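Local atomic coordinates of ribulose bisphosphate carboxylase (Hyperthermus butylicus DSM 5456, PDB entry 6HUN), a protein that probably catalyses the addition of carbon dioxide and water to ribulose 1,5-bisphosphate, yielding two molecules of 3-phosphoglycerate, as part of an archaeal AMP degradation pathway. Residues 53-66 with 121-135. Sequence-based numbering, arbitrary orientation.
Sequences ISIKDAAGRIAAES and SILGNIFGMKAIAGL
I62 meets I126, M129, I132 and L135 where helix 55-65 lies on the mixed beta-sheet of the Rubisco N-terminal domain, a worked example of helix-on-sheet packing extended by a neighbouring loop: residues 123-131 and the start of strand 132-141 line one side of the helix. The apolar part centres on I62. Its CD1 reaches CD1 of L135 at 3.7 Å, the two side chains running antiparallel past one another, whereas I126, M129 and I132 lie roughly perpendicular to it. M129, bent at its last torsion (chi3 -50°), turns CE onto I62 CG1 at 3.7 Å while M129 SD rests 3.6 Å from E65 CB. A131 is met by I53 and by R61, its CB 3.6 Å from R61 CD; R61 NE is held in turn by a salt bridge to D57 within the helix.

The polar part lies towards the C-terminal end of the helix. N125 ND2 donates to E65 OE1 at 3.1 Å, its N-H coming in close to the extension of the CD-OE1 bond. Amide and carboxylate planes are twisted 40° apart. E65 OE1 also forms a salt bridge with K179 of the second subunit, a predicted substrate-binding residue, consistent with the Rubisco active site forming between the N-terminal domain of one subunit and the barrel of the other. S66 CB touches S121 O, while S66 OG, also hydrogen-bonded to Y105 OH, donates to I62 O at 2.7 Å, from the face opposite the backbone N-H of the same serine.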
loop_
_atom_site.group_PDB
_atom_site.type_symbol
_atom_site.label_atom_id
_atom_site.label_comp_id
_atom_site.label_asym_id
_atom_site.label_seq_id
_atom_site.Cartn_x
_atom_site.Cartn_y
_atom_site.Cartn_z
ATOM N N ILE A 53 7.021 20.195 20.437
ATOM C CA ILE A 53 5.969 19.300 20.889
ATOM C C ILE A 53 6.560 18.339 21.913
ATOM O O ILE A 53 7.567 17.674 21.632
ATOM C CB ILE A 53 5.383 18.518 19.691
ATOM C CG1 ILE A 53 4.748 19.459 18.661
ATOM C CG2 ILE A 53 4.391 17.489 20.180
ATOM C CD1 ILE A 53 3.568 20.258 19.199
ATOM N N SER A 54 5.929 18.224 23.081
ATOM C CA SER A 54 6.403 17.242 24.056
ATOM C C SER A 54 5.958 15.829 23.661
ATOM O O SER A 54 5.002 15.645 22.900
ATOM C CB SER A 54 5.890 17.566 25.455
ATOM O OG SER A 54 4.558 17.096 25.613
ATOM N N ILE A 55 6.682 14.816 24.171
ATOM C CA ILE A 55 6.365 13.431 23.804
ATOM C C ILE A 55 4.980 13.058 24.299
ATOM O O ILE A 55 4.219 12.341 23.621
ATOM C CB ILE A 55 7.438 12.439 24.312
ATOM C CG1 ILE A 55 7.094 11.017 23.890
ATOM C CG2 ILE A 55 7.551 12.436 25.847
ATOM C CD1 ILE A 55 6.881 10.878 22.327
ATOM N N LYS A 56 4.610 13.554 25.474
ATOM C CA LYS A 56 3.282 13.260 25.978
ATOM C C LYS A 56 2.220 13.859 25.081
ATOM O O LYS A 56 1.187 13.226 24.839
ATOM C CB LYS A 56 3.151 13.781 27.399
ATOM C CG LYS A 56 3.845 12.877 28.345
ATOM C CD LYS A 56 3.147 13.010 29.660
ATOM C CE LYS A 56 3.240 11.737 30.403
ATOM N NZ LYS A 56 4.625 11.176 30.325
ATOM N N ASP A 57 2.450 15.088 24.601
ATOM C CA ASP A 57 1.535 15.717 23.651
ATOM C C ASP A 57 1.450 14.903 22.353
ATOM O O ASP A 57 0.352 14.598 21.863
ATOM C CB ASP A 57 2.005 17.137 23.366
ATOM C CG ASP A 57 0.986 17.962 22.590
ATOM O OD1 ASP A 57 -0.019 17.395 22.117
ATOM O OD2 ASP A 57 1.188 19.201 22.463
ATOM N N ALA A 58 2.608 14.568 21.766
ATOM C CA ALA A 58 2.602 13.779 20.533
ATOM C C ALA A 58 1.867 12.469 20.751
ATOM O O ALA A 58 1.050 12.066 19.924
ATOM C CB ALA A 58 4.032 13.521 20.066
ATOM N N ALA A 59 2.080 11.841 21.919
ATOM C CA ALA A 59 1.523 10.516 22.164
ATOM C C ALA A 59 0.009 10.567 22.318
ATOM O O ALA A 59 -0.688 9.657 21.859
ATOM C CB ALA A 59 2.166 9.873 23.398
ATOM N N GLY A 60 -0.526 11.596 22.978
ATOM C CA GLY A 60 -1.974 11.706 23.072
ATOM C C GLY A 60 -2.611 12.022 21.734
ATOM O O GLY A 60 -3.718 11.562 21.439
ATOM N N ARG A 61 -1.918 12.792 20.899
ATOM C CA ARG A 61 -2.439 13.047 19.565
ATOM C C ARG A 61 -2.473 11.784 18.747
ATOM O O ARG A 61 -3.438 11.559 18.022
ATOM C CB ARG A 61 -1.614 14.108 18.850
ATOM C CG ARG A 61 -1.921 15.540 19.323
ATOM C CD ARG A 61 -0.833 16.460 18.856
ATOM N NE ARG A 61 -0.976 17.769 19.472
ATOM C CZ ARG A 61 -1.529 18.800 18.848
ATOM N NH1 ARG A 61 -1.966 18.641 17.606
ATOM N NH2 ARG A 61 -1.661 19.974 19.474
ATOM N N ILE A 62 -1.420 10.950 18.841
ATOM C CA ILE A 62 -1.425 9.660 18.151
ATOM C C ILE A 62 -2.581 8.795 18.651
ATOM O O ILE A 62 -3.338 8.229 17.859
ATOM C CB ILE A 62 -0.077 8.940 18.325
ATOM C CG1 ILE A 62 1.063 9.675 17.575
ATOM C CG2 ILE A 62 -0.173 7.457 17.831
ATOM C CD1 ILE A 62 2.436 9.146 18.041
ATOM N N ALA A 63 -2.744 8.692 19.974
ATOM C CA ALA A 63 -3.808 7.847 20.513
ATOM C C ALA A 63 -5.193 8.331 20.072
ATOM O O ALA A 63 -6.054 7.515 19.733
ATOM C CB ALA A 63 -3.719 7.784 22.056
ATOM N N ALA A 64 -5.425 9.644 20.083
ATOM C CA ALA A 64 -6.723 10.193 19.676
ATOM C C ALA A 64 -6.963 9.993 18.190
ATOM O O ALA A 64 -8.043 9.566 17.768
ATOM C CB ALA A 64 -6.797 11.686 20.014
ATOM N N GLU A 65 -5.972 10.321 17.376
ATOM C CA GLU A 65 -6.173 10.241 15.934
ATOM C C GLU A 65 -6.371 8.800 15.476
ATOM O O GLU A 65 -7.105 8.561 14.509
ATOM C CB GLU A 65 -4.996 10.897 15.213
ATOM C CG GLU A 65 -4.971 10.731 13.655
ATOM C CD GLU A 65 -6.111 11.441 12.938
ATOM O OE1 GLU A 65 -6.594 10.917 11.914
ATOM O OE2 GLU A 65 -6.533 12.520 13.399
ATOM N N SER A 66 -5.715 7.823 16.116
ATOM C CA SER A 66 -5.864 6.442 15.706
ATOM C C SER A 66 -7.039 5.750 16.395
ATOM O O SER A 66 -7.199 4.544 16.244
ATOM C CB SER A 66 -4.551 5.659 15.942
ATOM O OG SER A 66 -4.182 5.727 17.315
ATOM N N SER A 121 -6.637 2.644 10.865
ATOM C CA SER A 121 -6.512 3.180 12.236
ATOM C C SER A 121 -5.043 3.338 12.613
ATOM O O SER A 121 -4.522 4.446 12.773
ATOM C CB SER A 121 -7.171 2.207 13.215
ATOM O OG SER A 121 -8.594 2.444 13.175
ATOM N N ILE A 122 -4.370 2.212 12.725
ATOM C CA ILE A 122 -3.014 2.179 13.302
ATOM C C ILE A 122 -1.940 2.510 12.267
ATOM O O ILE A 122 -0.827 2.929 12.660
ATOM C CB ILE A 122 -2.825 0.814 13.956
ATOM C CG1 ILE A 122 -3.708 0.794 15.230
ATOM C CG2 ILE A 122 -1.385 0.524 14.355
ATOM C CD1 ILE A 122 -3.672 -0.513 15.928
ATOM N N LEU A 123 -2.237 2.343 10.976
ATOM C CA LEU A 123 -1.305 2.733 9.909
ATOM C C LEU A 123 -1.853 3.873 9.078
ATOM O O LEU A 123 -1.530 3.988 7.892
ATOM C CB LEU A 123 -0.973 1.553 8.946
ATOM C CG LEU A 123 -0.532 0.299 9.713
ATOM C CD1 LEU A 123 -0.231 -0.826 8.664
ATOM C CD2 LEU A 123 0.701 0.599 10.578
ATOM N N GLY A 124 -2.652 4.769 9.664
ATOM C CA GLY A 124 -3.379 5.675 8.781
ATOM C C GLY A 124 -2.904 7.115 8.865
ATOM O O GLY A 124 -1.738 7.422 8.581
ATOM N N ASN A 125 -3.792 8.031 9.279
ATOM C CA ASN A 125 -3.449 9.451 9.232
ATOM C C ASN A 125 -2.337 9.842 10.198
ATOM O O ASN A 125 -1.803 10.975 10.093
ATOM C CB ASN A 125 -4.686 10.285 9.612
ATOM C CG ASN A 125 -5.696 10.391 8.499
ATOM O OD1 ASN A 125 -5.402 10.084 7.348
ATOM N ND2 ASN A 125 -6.912 10.841 8.842
ATOM N N ILE A 126 -2.107 9.026 11.229
ATOM C CA ILE A 126 -1.107 9.414 12.232
ATOM C C ILE A 126 0.253 9.698 11.600
ATOM O O ILE A 126 1.017 10.506 12.116
ATOM C CB ILE A 126 -0.998 8.353 13.340
ATOM C CG1 ILE A 126 -0.741 6.930 12.776
ATOM C CG2 ILE A 126 -2.252 8.472 14.316
ATOM C CD1 ILE A 126 -0.610 5.943 14.033
ATOM N N PHE A 127 0.545 9.115 10.431
ATOM C CA PHE A 127 1.866 9.319 9.857
ATOM C C PHE A 127 2.058 10.731 9.347
ATOM O O PHE A 127 3.207 11.166 9.161
ATOM C CB PHE A 127 2.077 8.419 8.644
ATOM C CG PHE A 127 2.360 6.979 8.965
ATOM C CD1 PHE A 127 3.553 6.601 9.642
ATOM C CD2 PHE A 127 1.419 6.008 8.604
ATOM C CE1 PHE A 127 3.818 5.265 9.912
ATOM C CE2 PHE A 127 1.650 4.653 8.883
ATOM C CZ PHE A 127 2.907 4.285 9.532
ATOM N N GLY A 128 0.957 11.419 8.980
ATOM C CA GLY A 128 1.117 12.764 8.438
ATOM C C GLY A 128 0.794 13.899 9.390
ATOM O O GLY A 128 0.673 15.044 8.952
ATOM N N MET A 129 0.662 13.641 10.679
ATOM C CA MET A 129 0.266 14.714 11.583
ATOM C C MET A 129 1.414 15.717 11.761
ATOM O O MET A 129 2.574 15.328 11.830
ATOM C CB MET A 129 -0.154 14.120 12.951
ATOM C CG MET A 129 -1.430 13.253 12.890
ATOM S SD MET A 129 -1.897 12.694 14.565
ATOM C CE MET A 129 -0.352 12.048 15.119
ATOM N N LYS A 130 1.076 17.020 11.853
ATOM C CA LYS A 130 2.109 18.056 11.969
ATOM C C LYS A 130 2.917 17.960 13.270
ATOM O O LYS A 130 4.074 18.419 13.333
ATOM C CB LYS A 130 1.475 19.458 11.901
ATOM C CG LYS A 130 0.565 19.783 10.715
ATOM C CD LYS A 130 -0.346 20.979 11.109
ATOM C CE LYS A 130 0.423 21.898 12.091
ATOM N NZ LYS A 130 -0.412 22.766 12.987
ATOM N N ALA A 131 2.326 17.423 14.338
ATOM C CA ALA A 131 3.024 17.280 15.607
ATOM C C ALA A 131 4.121 16.224 15.569
ATOM O O ALA A 131 4.894 16.107 16.531
ATOM C CB ALA A 131 2.027 16.909 16.711
ATOM N N ILE A 132 4.193 15.442 14.495
ATOM C CA ILE A 132 5.091 14.297 14.396
ATOM C C ILE A 132 6.154 14.618 13.362
ATOM O O ILE A 132 5.828 14.854 12.185
ATOM C CB ILE A 132 4.336 13.013 13.981
ATOM C CG1 ILE A 132 2.992 12.931 14.671
ATOM C CG2 ILE A 132 5.134 11.793 14.396
ATOM C CD1 ILE A 132 3.146 12.683 16.191
ATOM N N ALA A 133 7.437 14.524 13.756
ATOM C CA ALA A 133 8.484 14.568 12.735
ATOM C C ALA A 133 8.825 13.164 12.181
ATOM O O ALA A 133 9.259 13.036 11.018
ATOM C CB ALA A 133 9.735 15.228 13.314
ATOM N N GLY A 134 8.609 12.125 12.973
ATOM C CA GLY A 134 8.744 10.744 12.495
ATOM C C GLY A 134 7.874 9.824 13.323
ATOM O O GLY A 134 7.727 10.022 14.541
ATOM N N LEU A 135 7.281 8.800 12.684
ATOM C CA LEU A 135 6.416 7.850 13.390
ATOM C C LEU A 135 6.715 6.506 12.736
ATOM O O LEU A 135 6.499 6.339 11.512
ATOM C CB LEU A 135 4.936 8.270 13.231
ATOM C CG LEU A 135 4.032 7.226 13.908
ATOM C CD1 LEU A 135 4.290 7.259 15.430
ATOM C CD2 LEU A 135 2.603 7.591 13.564
HETATM O O HOH W 1 -0.926 17.171 14.852
#